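Local coordinates for protein phosphoribosylaminoimidazole-succinocarboxamide synthase (Ehrlichia chaffeensis str. Arkansas, PDB 3KRE) that catalyses the ATP-dependent joining of L-aspartate to carboxyaminoimidazole ribotide, giving SAICAR, a step of de novo purine biosynthesis, at residues A[117-122]-A[128-133]; A[222-227]-A[233-238]; A[182-187]-A[192-197]; A[138-143]-A[150-155]. All coordinates share one frame; numbering follows the deposited sequence.

How the interactions relate
Interactions 2 and 3 are buried and share the large antiparallel sheet, since strand 223-227 lies beside strand 192-204; their centres are about 11 Å apart, and the Arg224–Asp196 salt bridge joins them. Interaction 3 is mostly apolar packing of a helix on one face of the sheet, whereas interaction 2 is dominated by a network of arginines and aspartates. Interaction 1, partly buried, folds the loop after helix 120-126 back on the residues just before it, through backbone bonds to Ala118, and its Asp130 pairs with Arg233 of interaction 2. Interaction 4, a partly buried hairpin, reaches the same sheet but touches neither 2 nor 3; Phe122 of interaction 1 packs on its Ile138 and Glu140.

Interaction 1 of 4, residues A[117-122]-A[128-133]; sequences LAAGNF and IADGTP
With CG anti to the carbonyl carbon (chi1 -42°), Leu117 splays its two methyls over the turn Ala129–Thr132: CD1 lies 3.8 Å from Gly131 O, while CD2 reaches the ring of Pro133, 3.7 Å from its CB, crossing it obliquely. Ala118 directs its CB at Ile128, meeting the CG2 branch at 3.7 Å. The other Ile128 branch goes to an aromatic partner, CD1 standing 4.1 Å from Phe122 CE2 at a slant to the ring. Backbone bonds fix this packing: Ala118 N gives to Thr132 O (2.8 Å) and Gly131 N to Ala118 O (2.7 Å, nearly straight at 173°). Thr132 OG1 and N both donate to Ala129 O, bracing the type II turn. The Asp130 carboxylate, which also accepts from Ser123 OG, reaches Gly120 through two waters, one at its O and one at its N. Leu117 and Ala119 rest on strand 192-204; Phe122, at the start of helix 120-126, meets Phe134 edge-to-face, and Asp130 also forms a salt bridge with Arg233 beside strand 223-227.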
loop_
_atom_site.group_PDB
_atom_site.type_symbol
_atom_site.label_atom_id
_atom_site.label_comp_id
_atom_site.label_asym_id
_atom_site.label_seq_id
_atom_site.Cartn_x
_atom_site.Cartn_y
_atom_site.Cartn_z
ATOM N N LEU A 117 12.460 5.019 -7.933
ATOM C CA LEU A 117 13.749 5.534 -7.504
ATOM C C LEU A 117 14.228 4.701 -6.321
ATOM O O LEU A 117 13.448 4.043 -5.648
ATOM C CB LEU A 117 13.640 6.989 -7.073
ATOM C CG LEU A 117 12.805 7.986 -7.887
ATOM C CD1 LEU A 117 12.909 9.381 -7.165
ATOM C CD2 LEU A 117 13.249 8.077 -9.335
ATOM N N ALA A 118 15.528 4.749 -6.067
ATOM C CA ALA A 118 16.110 4.101 -4.904
ATOM C C ALA A 118 15.709 4.829 -3.635
ATOM O O ALA A 118 15.800 6.051 -3.570
ATOM C CB ALA A 118 17.626 4.118 -4.988
ATOM N N ALA A 119 15.287 4.071 -2.631
ATOM C CA ALA A 119 14.984 4.648 -1.325
ATOM C C ALA A 119 15.045 3.563 -0.269
ATOM O O ALA A 119 15.214 2.378 -0.582
ATOM C CB ALA A 119 13.616 5.352 -1.349
ATOM N N GLY A 120 14.939 3.963 0.997
ATOM C CA GLY A 120 14.793 3.006 2.086
ATOM C C GLY A 120 15.930 2.001 2.188
ATOM O O GLY A 120 17.096 2.350 2.056
ATOM N N ASN A 121 15.567 0.745 2.406
ATOM C CA ASN A 121 16.530 -0.330 2.599
ATOM C C ASN A 121 17.207 -0.739 1.281
ATOM O O ASN A 121 18.290 -1.316 1.297
ATOM C CB ASN A 121 15.819 -1.529 3.215
ATOM C CG ASN A 121 15.492 -1.322 4.713
ATOM O OD1 ASN A 121 16.096 -0.500 5.379
ATOM N ND2 ASN A 121 14.538 -2.088 5.220
ATOM N N PHE A 122 16.569 -0.437 0.151
ATOM C CA PHE A 122 17.179 -0.667 -1.156
ATOM C C PHE A 122 18.436 0.187 -1.255
ATOM O O PHE A 122 19.519 -0.315 -1.551
ATOM C CB PHE A 122 16.201 -0.339 -2.303
ATOM C CG PHE A 122 16.754 -0.625 -3.660
ATOM C CD1 PHE A 122 16.430 -1.806 -4.336
ATOM C CD2 PHE A 122 17.624 0.262 -4.263
ATOM C CE1 PHE A 122 16.964 -2.076 -5.574
ATOM C CE2 PHE A 122 18.185 -0.013 -5.484
ATOM C CZ PHE A 122 17.833 -1.186 -6.156
ATOM N N ILE A 128 23.356 2.863 -2.885
ATOM C CA ILE A 128 22.937 3.720 -3.991
ATOM C C ILE A 128 22.177 4.880 -3.328
ATOM O O ILE A 128 21.373 4.657 -2.437
ATOM C CB ILE A 128 22.034 2.923 -4.967
ATOM C CG1 ILE A 128 22.869 1.983 -5.840
ATOM C CG2 ILE A 128 21.184 3.819 -5.848
ATOM C CD1 ILE A 128 21.993 0.976 -6.598
ATOM N N ALA A 129 22.456 6.110 -3.740
ATOM C CA ALA A 129 21.888 7.287 -3.102
ATOM C C ALA A 129 20.348 7.321 -3.221
ATOM O O ALA A 129 19.812 7.022 -4.284
ATOM C CB ALA A 129 22.518 8.546 -3.726
ATOM N N ASP A 130 19.656 7.643 -2.129
ATOM C CA ASP A 130 18.210 7.926 -2.188
ATOM C C ASP A 130 17.883 8.857 -3.366
ATOM O O ASP A 130 18.531 9.919 -3.550
ATOM C CB ASP A 130 17.713 8.600 -0.901
ATOM C CG ASP A 130 17.467 7.638 0.244
ATOM O OD1 ASP A 130 17.628 6.401 0.127
ATOM O OD2 ASP A 130 17.080 8.140 1.313
ATOM N N GLY A 131 16.891 8.479 -4.157
ATOM C CA GLY A 131 16.457 9.292 -5.296
ATOM C C GLY A 131 17.102 8.948 -6.627
ATOM O O GLY A 131 16.726 9.494 -7.655
ATOM N N THR A 132 18.047 8.015 -6.634
ATOM C CA THR A 132 18.605 7.549 -7.879
ATOM C C THR A 132 17.483 6.906 -8.693
ATOM O O THR A 132 16.860 5.959 -8.220
ATOM C CB THR A 132 19.715 6.523 -7.654
ATOM O OG1 THR A 132 20.725 7.093 -6.803
ATOM C CG2 THR A 132 20.327 6.104 -8.994
ATOM N N PRO A 133 17.241 7.418 -9.912
ATOM C CA PRO A 133 16.210 6.855 -10.774
ATOM C C PRO A 133 16.659 5.575 -11.466
ATOM O O PRO A 133 17.836 5.409 -11.817
ATOM C CB PRO A 133 15.982 7.972 -11.807
ATOM C CG PRO A 133 17.334 8.596 -11.947
ATOM C CD PRO A 133 17.961 8.539 -10.577
HETATM O O HOH W 1 17.813 5.029 2.469
HETATM O O HOH W 2 14.755 6.589 2.106
#

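Interaction 2 of 4, residues A[222-227]-A[233-238]; sequences TCRLWD and RLDKDR. With EDO (1,2-ethanediol), chain D.
Arg224 reaches across to Asp237 along an extended chain. Its CB lies 4.0 Å from Asp235 OD1, CG passes Asp235 OD2 and Asp237 OD2, and CD comes to 3.4 Å from Asp237 OD2. NE donates to Asp237 OD2 at 2.7 Å; the oxygen lies in the guanidinium plane, while NE meets it on the syn side, tilted from the carboxylate plane. At the tip NH2 makes a weak bond to Asp237 OD1, which also pairs with Arg240, and NH1 turns to Asp196. Arg233, whose NH2 pairs with Asp130, brings NH1 to the same Asp237 OD2 from the opposite face of the carboxylate (2.9 Å), completing a salt-bridge network in which the shared anion probably offsets part of the nearby positive charge. The chain leaves strand 223-227 and returns into helix 237-240. Asp235 precedes the turn into that helix; its OD2 accepts a capping bond from Asp237 N, whereas OD1 takes Leu225 N of the strand, 2.9 Å away, from above the carboxylate plane. With chi1 at 58°, Asp235 CG sits between backbone N and carbonyl carbon. Trp226 CZ2 lies over the centre of the Arg233 guanidinium, 3.8 Å above its plane. A water ties Trp226 NE1 to Asp235 OD1 and Asp237 OD2.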
loop_
_atom_site.group_PDB
_atom_site.type_symbol
_atom_site.label_atom_id
_atom_site.label_comp_id
_atom_site.label_asym_id
_atom_site.label_seq_id
_atom_site.Cartn_x
_atom_site.Cartn_y
_atom_site.Cartn_z
ATOM N N THR A 222 2.052 3.410 2.692
ATOM C CA THR A 222 2.498 2.319 1.804
ATOM C C THR A 222 3.167 2.807 0.493
ATOM O O THR A 222 3.573 1.977 -0.305
ATOM C CB THR A 222 1.309 1.372 1.447
ATOM O OG1 THR A 222 0.335 2.101 0.690
ATOM C CG2 THR A 222 0.678 0.731 2.759
ATOM N N CYS A 223 3.251 4.126 0.281
ATOM C CA CYS A 223 3.874 4.728 -0.905
ATOM C C CYS A 223 4.858 5.786 -0.442
ATOM O O CYS A 223 4.522 6.612 0.420
ATOM C CB CYS A 223 2.853 5.441 -1.807
ATOM S SG CYS A 223 1.449 4.472 -2.305
ATOM N N ARG A 224 6.058 5.788 -1.010
ATOM C CA ARG A 224 6.952 6.936 -0.818
ATOM C C ARG A 224 6.564 7.965 -1.863
ATOM O O ARG A 224 6.424 7.636 -3.067
ATOM C CB ARG A 224 8.418 6.584 -0.973
ATOM C CG ARG A 224 8.981 5.863 0.219
ATOM C CD ARG A 224 10.496 5.743 0.152
ATOM N NE ARG A 224 10.961 5.218 1.404
ATOM C CZ ARG A 224 11.131 3.941 1.720
ATOM N NH1 ARG A 224 10.946 2.968 0.836
ATOM N NH2 ARG A 224 11.472 3.629 2.972
ATOM N N LEU A 225 6.373 9.197 -1.388
ATOM C CA LEU A 225 5.740 10.277 -2.186
ATOM C C LEU A 225 6.538 11.527 -1.950
ATOM O O LEU A 225 6.592 12.007 -0.831
ATOM C CB LEU A 225 4.299 10.508 -1.721
ATOM C CG LEU A 225 3.341 9.347 -1.924
ATOM C CD1 LEU A 225 1.953 9.576 -1.207
ATOM C CD2 LEU A 225 3.132 8.939 -3.414
ATOM N N TRP A 226 7.180 12.050 -2.988
ATOM C CA TRP A 226 7.993 13.255 -2.822
ATOM C C TRP A 226 7.423 14.381 -3.664
ATOM O O TRP A 226 7.073 14.178 -4.804
ATOM C CB TRP A 226 9.441 13.045 -3.276
ATOM C CG TRP A 226 10.222 12.014 -2.511
ATOM C CD1 TRP A 226 9.809 11.304 -1.426
ATOM C CD2 TRP A 226 11.554 11.591 -2.783
ATOM N NE1 TRP A 226 10.791 10.458 -1.003
ATOM C CE2 TRP A 226 11.879 10.604 -1.827
ATOM C CE3 TRP A 226 12.504 11.929 -3.759
ATOM C CZ2 TRP A 226 13.109 9.950 -1.812
ATOM C CZ3 TRP A 226 13.745 11.287 -3.731
ATOM C CH2 TRP A 226 14.027 10.298 -2.769
ATOM N N ASP A 227 7.365 15.576 -3.103
ATOM C CA ASP A 227 7.011 16.746 -3.847
ATOM C C ASP A 227 8.054 16.937 -4.959
ATOM O O ASP A 227 9.273 16.869 -4.732
ATOM C CB ASP A 227 6.969 17.960 -2.915
ATOM C CG ASP A 227 6.622 19.226 -3.665
ATOM O OD1 ASP A 227 5.473 19.297 -4.089
ATOM O OD2 ASP A 227 7.519 20.066 -3.881
ATOM N N ARG A 233 9.622 14.943 1.331
ATOM C CA ARG A 233 8.935 13.666 1.559
ATOM C C ARG A 233 7.601 13.947 2.192
ATOM O O ARG A 233 7.524 14.745 3.136
ATOM C CB ARG A 233 9.782 12.795 2.476
ATOM C CG ARG A 233 11.196 12.569 1.960
ATOM C CD ARG A 233 11.906 11.445 2.719
ATOM N NE ARG A 233 13.318 11.326 2.349
ATOM C CZ ARG A 233 13.970 10.208 2.000
ATOM N NH1 ARG A 233 13.371 9.032 1.973
ATOM N NH2 ARG A 233 15.261 10.284 1.689
ATOM N N LEU A 234 6.545 13.307 1.691
ATOM C CA LEU A 234 5.189 13.550 2.167
ATOM C C LEU A 234 4.626 12.383 2.981
ATOM O O LEU A 234 3.594 12.526 3.638
ATOM C CB LEU A 234 4.271 13.824 0.992
ATOM C CG LEU A 234 4.710 15.022 0.176
ATOM C CD1 LEU A 234 3.815 15.112 -1.035
ATOM C CD2 LEU A 234 4.725 16.313 1.013
ATOM N N ASP A 235 5.357 11.272 2.980
ATOM C CA ASP A 235 4.814 9.984 3.404
ATOM C C ASP A 235 5.326 9.590 4.803
ATOM O O ASP A 235 5.932 10.404 5.506
ATOM C CB ASP A 235 5.210 8.940 2.377
ATOM C CG ASP A 235 6.701 8.846 2.192
ATOM O OD1 ASP A 235 7.245 9.582 1.329
ATOM O OD2 ASP A 235 7.338 8.028 2.902
ATOM N N LYS A 236 5.139 8.316 5.150
ATOM C CA LYS A 236 5.569 7.726 6.426
ATOM C C LYS A 236 7.065 7.937 6.750
ATOM O O LYS A 236 7.439 7.925 7.913
ATOM C CB LYS A 236 5.246 6.232 6.397
ATOM C CG LYS A 236 5.665 5.445 7.591
ATOM C CD LYS A 236 4.971 4.085 7.562
ATOM C CE LYS A 236 5.486 3.222 8.660
ATOM N NZ LYS A 236 4.766 1.927 8.768
ATOM N N ASP A 237 7.899 8.158 5.733
ATOM C CA ASP A 237 9.317 8.528 5.982
ATOM C C ASP A 237 9.447 9.753 6.864
ATOM O O ASP A 237 10.455 9.894 7.556
ATOM C CB ASP A 237 10.155 8.738 4.708
ATOM C CG ASP A 237 10.721 7.442 4.158
ATOM O OD1 ASP A 237 10.736 6.424 4.888
ATOM O OD2 ASP A 237 11.138 7.447 2.974
ATOM N N ARG A 238 8.438 10.623 6.879
ATOM C CA ARG A 238 8.493 11.776 7.807
ATOM C C ARG A 238 8.540 11.300 9.261
ATOM O O ARG A 238 9.229 11.882 10.094
ATOM C CB ARG A 238 7.328 12.749 7.590
ATOM C CG ARG A 238 7.299 13.396 6.209
ATOM C CD ARG A 238 6.538 14.719 6.185
ATOM N NE ARG A 238 7.275 15.713 6.930
ATOM C CZ ARG A 238 8.323 16.410 6.454
ATOM N NH1 ARG A 238 8.716 16.290 5.193
ATOM N NH2 ARG A 238 8.976 17.227 7.257
HETATM C C1 EDO D . 5.913 3.386 2.956
HETATM O O1 EDO D . 7.156 2.729 3.034
HETATM C C2 EDO D . 6.102 4.850 2.577
HETATM O O2 EDO D . 6.970 5.489 3.486
HETATM O O HOH W 3 10.018 9.105 1.185
#

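Interaction 3 of 4, residues A[182-187]-A[192-197]; sequences ILSELF and IKLVDF. With EDO (1,2-ethanediol), chain G.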
loop_
_atom_site.group_PDB
_atom_site.type_symbol
_atom_site.label_atom_id
_atom_site.label_comp_id
_atom_site.label_asym_id
_atom_site.label_seq_id
_atom_site.Cartn_x
_atom_site.Cartn_y
_atom_site.Cartn_z
ATOM N N ILE A 182 -0.435 3.907 -13.626
ATOM C CA ILE A 182 -1.631 4.696 -13.270
ATOM C C ILE A 182 -1.386 5.650 -12.103
ATOM O O ILE A 182 -1.640 6.882 -12.186
ATOM C CB ILE A 182 -2.830 3.795 -12.927
ATOM C CG1 ILE A 182 -3.211 2.911 -14.139
ATOM C CG2 ILE A 182 -4.000 4.670 -12.458
ATOM C CD1 ILE A 182 -4.041 1.667 -13.728
ATOM N N LEU A 183 -0.861 5.101 -11.011
ATOM C CA LEU A 183 -0.558 5.930 -9.829
ATOM C C LEU A 183 0.525 6.967 -10.107
ATOM O O LEU A 183 0.428 8.106 -9.639
ATOM C CB LEU A 183 -0.143 5.059 -8.637
ATOM C CG LEU A 183 -1.157 4.073 -8.075
ATOM C CD1 LEU A 183 -0.611 3.305 -6.862
ATOM C CD2 LEU A 183 -2.441 4.834 -7.672
ATOM N N SER A 184 1.576 6.577 -10.833
ATOM C CA SER A 184 2.655 7.518 -11.141
ATOM C C SER A 184 2.120 8.717 -11.900
ATOM O O SER A 184 2.476 9.844 -11.620
ATOM C CB SER A 184 3.793 6.861 -11.952
ATOM O OG SER A 184 4.509 5.987 -11.142
ATOM N N GLU A 185 1.226 8.471 -12.833
ATOM C CA GLU A 185 0.683 9.535 -13.659
ATOM C C GLU A 185 -0.232 10.447 -12.835
ATOM O O GLU A 185 -0.152 11.682 -12.895
ATOM C CB GLU A 185 -0.057 8.952 -14.867
ATOM C CG GLU A 185 -0.745 10.019 -15.708
ATOM C CD GLU A 185 -1.209 9.533 -17.076
ATOM O OE1 GLU A 185 -0.457 8.793 -17.760
ATOM O OE2 GLU A 185 -2.319 9.942 -17.484
ATOM N N LEU A 186 -1.059 9.845 -12.016
ATOM C CA LEU A 186 -2.018 10.668 -11.299
ATOM C C LEU A 186 -1.297 11.520 -10.243
ATOM O O LEU A 186 -1.624 12.699 -10.090
ATOM C CB LEU A 186 -3.172 9.817 -10.786
ATOM C CG LEU A 186 -3.108 9.016 -9.557
ATOM C CD1 LEU A 186 -3.328 9.974 -8.393
ATOM C CD2 LEU A 186 -4.204 7.891 -9.660
ATOM N N PHE A 187 -0.253 10.978 -9.621
ATOM C CA PHE A 187 0.547 11.757 -8.686
ATOM C C PHE A 187 1.357 12.834 -9.398
ATOM O O PHE A 187 1.417 13.969 -8.949
ATOM C CB PHE A 187 1.456 10.855 -7.845
ATOM C CG PHE A 187 0.767 10.211 -6.674
ATOM C CD1 PHE A 187 0.178 10.980 -5.684
ATOM C CD2 PHE A 187 0.732 8.838 -6.540
ATOM C CE1 PHE A 187 -0.436 10.382 -4.575
ATOM C CE2 PHE A 187 0.138 8.261 -5.432
ATOM C CZ PHE A 187 -0.457 9.028 -4.478
ATOM N N ILE A 192 3.559 15.360 -7.527
ATOM C CA ILE A 192 4.116 14.392 -6.600
ATOM C C ILE A 192 4.760 13.257 -7.378
ATOM O O ILE A 192 4.188 12.762 -8.357
ATOM C CB ILE A 192 2.991 13.786 -5.720
ATOM C CG1 ILE A 192 2.410 14.875 -4.783
ATOM C CG2 ILE A 192 3.547 12.575 -4.939
ATOM C CD1 ILE A 192 1.173 14.477 -3.859
ATOM N N LYS A 193 5.960 12.861 -6.948
ATOM C CA LYS A 193 6.673 11.733 -7.537
ATOM C C LYS A 193 6.399 10.497 -6.714
ATOM O O LYS A 193 6.646 10.496 -5.506
ATOM C CB LYS A 193 8.184 11.990 -7.547
ATOM C CG LYS A 193 9.044 10.884 -8.128
ATOM C CD LYS A 193 8.595 10.489 -9.562
ATOM C CE LYS A 193 9.454 9.347 -10.122
ATOM N NZ LYS A 193 9.041 8.935 -11.527
ATOM N N LEU A 194 5.909 9.441 -7.371
ATOM C CA LEU A 194 5.740 8.154 -6.719
ATOM C C LEU A 194 7.072 7.440 -6.746
ATOM O O LEU A 194 7.503 6.953 -7.792
ATOM C CB LEU A 194 4.717 7.300 -7.460
ATOM C CG LEU A 194 4.390 5.929 -6.902
ATOM C CD1 LEU A 194 3.877 6.021 -5.452
ATOM C CD2 LEU A 194 3.329 5.233 -7.808
ATOM N N VAL A 195 7.746 7.448 -5.607
ATOM C CA VAL A 195 9.105 6.928 -5.495
ATOM C C VAL A 195 9.094 5.392 -5.497
ATOM O O VAL A 195 9.799 4.733 -6.251
ATOM C CB VAL A 195 9.765 7.527 -4.221
ATOM C CG1 VAL A 195 11.086 6.819 -3.863
ATOM C CG2 VAL A 195 9.945 9.062 -4.376
ATOM N N ASP A 196 8.269 4.823 -4.628
ATOM C CA ASP A 196 8.081 3.403 -4.552
ATOM C C ASP A 196 6.774 3.171 -3.809
ATOM O O ASP A 196 6.200 4.120 -3.289
ATOM C CB ASP A 196 9.259 2.672 -3.876
ATOM C CG ASP A 196 9.501 3.069 -2.397
ATOM O OD1 ASP A 196 8.553 3.249 -1.629
ATOM O OD2 ASP A 196 10.681 3.150 -1.974
ATOM N N PHE A 197 6.311 1.932 -3.800
ATOM C CA PHE A 197 5.117 1.571 -3.047
ATOM C C PHE A 197 4.990 0.071 -2.883
ATOM O O PHE A 197 5.695 -0.672 -3.544
ATOM C CB PHE A 197 3.850 2.161 -3.690
ATOM C CG PHE A 197 3.547 1.632 -5.058
ATOM C CD1 PHE A 197 2.520 0.730 -5.250
ATOM C CD2 PHE A 197 4.249 2.056 -6.147
ATOM C CE1 PHE A 197 2.214 0.261 -6.517
ATOM C CE2 PHE A 197 3.938 1.597 -7.440
ATOM C CZ PHE A 197 2.927 0.692 -7.611
HETATM C C1 EDO G . 6.973 1.092 0.206
HETATM O O1 EDO G . 7.794 2.220 0.419
HETATM C C2 EDO G . 7.518 -0.022 1.080
HETATM O O2 EDO G . 8.696 -0.484 0.444
HETATM O O HOH W 4 4.662 10.385 -9.920
HETATM O O HOH W 5 6.906 7.410 -10.548
#
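One face of the Phe197 ring carries Leu183 CD1, 4.2 Å above the plane and toward the rim. The Phe187 ring is met at a slant by two branched chains: Ile192 CG2 stands 3.8 Å from its CD1, and Leu194 CD1 is 4.4 Å from its CE2. The other methyl of Leu194, CD2, touches both Leu183 CB and Ser184 OG, 3.6 Å from each; chi1 of -179°, with CG anti to the backbone N, carries the isobutyl end toward the helix. Helix 166-189 thus packs on a face of the large antiparallel sheet, and strand 192-204 runs back alongside it; segments 182-187 and 192-197 have N-to-C directions 152° apart. At the short connection Ile192 N donates to Phe187 O (2.9 Å). One water links Ser184 O with Ile192 O and Leu194 N, and a second joins Ser184 OG to Lys193 NZ and Leu194 O; OG is also hydrogen-bonded to Asn180 O. Phe187 packs further against Val253 and Leu257 of helix 246-257 and Leu78 of helix 67-84.

Interaction 4 of 4, residues A[138-143]-A[150-155]; sequences IIEFYY and DPMVSE. With EDO (1,2-ethanediol), chain F.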
loop_
_atom_site.group_PDB
_atom_site.type_symbol
_atom_site.label_atom_id
_atom_site.label_comp_id
_atom_site.label_asym_id
_atom_site.label_seq_id
_atom_site.Cartn_x
_atom_site.Cartn_y
_atom_site.Cartn_z
ATOM N N ILE A 138 11.606 -1.498 -10.587
ATOM C CA ILE A 138 12.070 -2.711 -9.967
ATOM C C ILE A 138 11.037 -3.261 -8.974
ATOM O O ILE A 138 10.723 -2.626 -7.980
ATOM C CB ILE A 138 13.414 -2.499 -9.227
ATOM C CG1 ILE A 138 14.487 -2.096 -10.224
ATOM C CG2 ILE A 138 13.841 -3.802 -8.495
ATOM C CD1 ILE A 138 15.806 -1.654 -9.639
ATOM N N ILE A 139 10.585 -4.475 -9.245
ATOM C CA ILE A 139 9.697 -5.198 -8.394
ATOM C C ILE A 139 10.513 -6.132 -7.526
ATOM O O ILE A 139 11.367 -6.868 -8.032
ATOM C CB ILE A 139 8.708 -6.020 -9.178
ATOM C CG1 ILE A 139 7.762 -5.070 -9.901
ATOM C CG2 ILE A 139 7.904 -6.960 -8.230
ATOM C CD1 ILE A 139 6.765 -5.738 -10.784
ATOM N N GLU A 140 10.234 -6.084 -6.243
ATOM C CA GLU A 140 10.760 -7.047 -5.276
ATOM C C GLU A 140 9.616 -7.661 -4.469
ATOM O O GLU A 140 8.635 -6.970 -4.139
ATOM C CB GLU A 140 11.732 -6.355 -4.348
ATOM C CG GLU A 140 13.041 -5.789 -4.968
ATOM C CD GLU A 140 13.948 -5.132 -3.945
ATOM O OE1 GLU A 140 13.426 -4.368 -3.109
ATOM O OE2 GLU A 140 15.171 -5.385 -3.960
ATOM N N PHE A 141 9.755 -8.946 -4.138
ATOM C CA PHE A 141 8.748 -9.679 -3.376
ATOM C C PHE A 141 9.225 -9.985 -1.973
ATOM O O PHE A 141 10.386 -10.342 -1.789
ATOM C CB PHE A 141 8.436 -11.004 -4.073
ATOM C CG PHE A 141 7.822 -10.843 -5.419
ATOM C CD1 PHE A 141 6.493 -10.470 -5.539
ATOM C CD2 PHE A 141 8.565 -11.066 -6.586
ATOM C CE1 PHE A 141 5.895 -10.347 -6.781
ATOM C CE2 PHE A 141 7.969 -10.908 -7.846
ATOM C CZ PHE A 141 6.635 -10.555 -7.943
ATOM N N TYR A 142 8.318 -9.867 -0.988
ATOM C CA TYR A 142 8.643 -10.211 0.395
ATOM C C TYR A 142 7.570 -11.111 0.958
ATOM O O TYR A 142 6.409 -10.958 0.654
ATOM C CB TYR A 142 8.784 -8.960 1.253
ATOM C CG TYR A 142 9.859 -8.042 0.772
ATOM C CD1 TYR A 142 11.106 -8.052 1.362
ATOM C CD2 TYR A 142 9.633 -7.173 -0.304
ATOM C CE1 TYR A 142 12.100 -7.234 0.923
ATOM C CE2 TYR A 142 10.629 -6.351 -0.761
ATOM C CZ TYR A 142 11.871 -6.375 -0.128
ATOM O OH TYR A 142 12.885 -5.558 -0.578
ATOM N N TYR A 143 7.984 -12.068 1.768
ATOM C CA TYR A 143 7.063 -12.886 2.526
ATOM C C TYR A 143 6.568 -12.074 3.745
ATOM O O TYR A 143 7.388 -11.586 4.531
ATOM C CB TYR A 143 7.828 -14.104 3.013
ATOM C CG TYR A 143 7.033 -15.039 3.912
ATOM C CD1 TYR A 143 5.737 -15.400 3.582
ATOM C CD2 TYR A 143 7.611 -15.606 5.050
ATOM C CE1 TYR A 143 5.009 -16.274 4.384
ATOM C CE2 TYR A 143 6.901 -16.469 5.840
ATOM C CZ TYR A 143 5.595 -16.791 5.502
ATOM O OH TYR A 143 4.850 -17.664 6.270
ATOM N N ASP A 150 9.684 -9.972 7.557
ATOM C CA ASP A 150 9.319 -9.881 6.130
ATOM C C ASP A 150 10.495 -10.141 5.185
ATOM O O ASP A 150 10.914 -9.257 4.436
ATOM C CB ASP A 150 8.716 -8.527 5.797
ATOM C CG ASP A 150 7.453 -8.210 6.607
ATOM O OD1 ASP A 150 6.738 -9.130 7.079
ATOM O OD2 ASP A 150 7.189 -6.993 6.726
ATOM N N PRO A 151 11.018 -11.364 5.203
ATOM C CA PRO A 151 12.161 -11.698 4.350
ATOM C C PRO A 151 11.833 -11.638 2.843
ATOM O O PRO A 151 10.758 -12.062 2.374
ATOM C CB PRO A 151 12.492 -13.118 4.747
ATOM C CG PRO A 151 11.240 -13.672 5.277
ATOM C CD PRO A 151 10.500 -12.533 5.917
ATOM N N MET A 152 12.795 -11.134 2.088
ATOM C CA MET A 152 12.686 -11.177 0.641
ATOM C C MET A 152 12.616 -12.619 0.140
ATOM O O MET A 152 13.293 -13.512 0.648
ATOM C CB MET A 152 13.909 -10.491 0.024
ATOM C CG MET A 152 13.776 -10.248 -1.451
ATOM S SD MET A 152 15.213 -9.304 -1.972
ATOM C CE MET A 152 14.898 -9.124 -3.718
ATOM N N VAL A 153 11.822 -12.823 -0.892
ATOM C CA VAL A 153 11.676 -14.115 -1.532
ATOM C C VAL A 153 11.814 -13.946 -3.031
ATOM O O VAL A 153 11.383 -12.948 -3.604
ATOM C CB VAL A 153 10.311 -14.784 -1.220
ATOM C CG1 VAL A 153 10.267 -15.229 0.272
ATOM C CG2 VAL A 153 9.111 -13.871 -1.578
ATOM N N SER A 154 12.398 -14.957 -3.655
ATOM C CA SER A 154 12.427 -15.063 -5.116
ATOM C C SER A 154 11.121 -15.577 -5.683
ATOM O O SER A 154 10.271 -16.135 -4.983
ATOM C CB SER A 154 13.528 -16.025 -5.524
ATOM O OG SER A 154 13.197 -17.342 -5.138
ATOM N N GLU A 155 10.983 -15.441 -6.992
ATOM C CA GLU A 155 9.860 -16.062 -7.688
ATOM C C GLU A 155 9.763 -17.560 -7.499
ATOM O O GLU A 155 8.668 -18.095 -7.288
ATOM C CB GLU A 155 9.925 -15.717 -9.183
ATOM C CG GLU A 155 9.789 -14.225 -9.414
ATOM C CD GLU A 155 9.506 -13.846 -10.886
ATOM O OE1 GLU A 155 9.007 -14.716 -11.660
ATOM O OE2 GLU A 155 9.807 -12.682 -11.238
HETATM C C1 EDO F . 8.700 -5.775 3.377
HETATM O O1 EDO F . 7.965 -5.158 4.441
HETATM C C2 EDO F . 9.186 -4.687 2.458
HETATM O O2 EDO F . 10.124 -3.932 3.214
HETATM O O HOH W 6 11.985 -10.627 -5.023
#
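Two backbone hydrogen bonds pair the segments, Tyr143 N to Pro151 O (2.8 Å) and Val153 N to Phe141 O (3.0 Å, 172°). Tyr142 and Met152 between them form an antiparallel non-hydrogen-bonded pair, and a water links Phe141 N with Val153 O. CA-H...O contacts add to these bonds, the shortest from Asp150 CA to Tyr143 O at 3.0 Å. Among the aromatic contacts, the Tyr142 ring has Met152 CG over one face and an ethanediol over the other, with Asp150 O near its plane at the edge, 3.3 Å from CD1. The extended Met152 chain carries SD to 5.3 Å from the ring centroid, an oblique Met-aromatic contact, and its CE on to Glu140 OE2 at 3.8 Å. The arrangement is a beta hairpin in which the short, weakly bonded strand 152-153 pairs with the end of strand 133-143. Val153 packs with both of its methyls: CG2 meets Phe141 CB (3.9 Å) and CG1 meets Tyr143 CB (3.8 Å). Tyr143 lies alongside Pro151, whose CG sits at the edge of its ring. For polar side chains, Tyr142 OH donates to Glu140 OE1 from above the carboxylate plane; that glutamate also forms salt bridges with Arg115 and Arg125. Ser154 N-caps the following helix through His157 N, and Phe141 packs against Leu169 of helix 166-189.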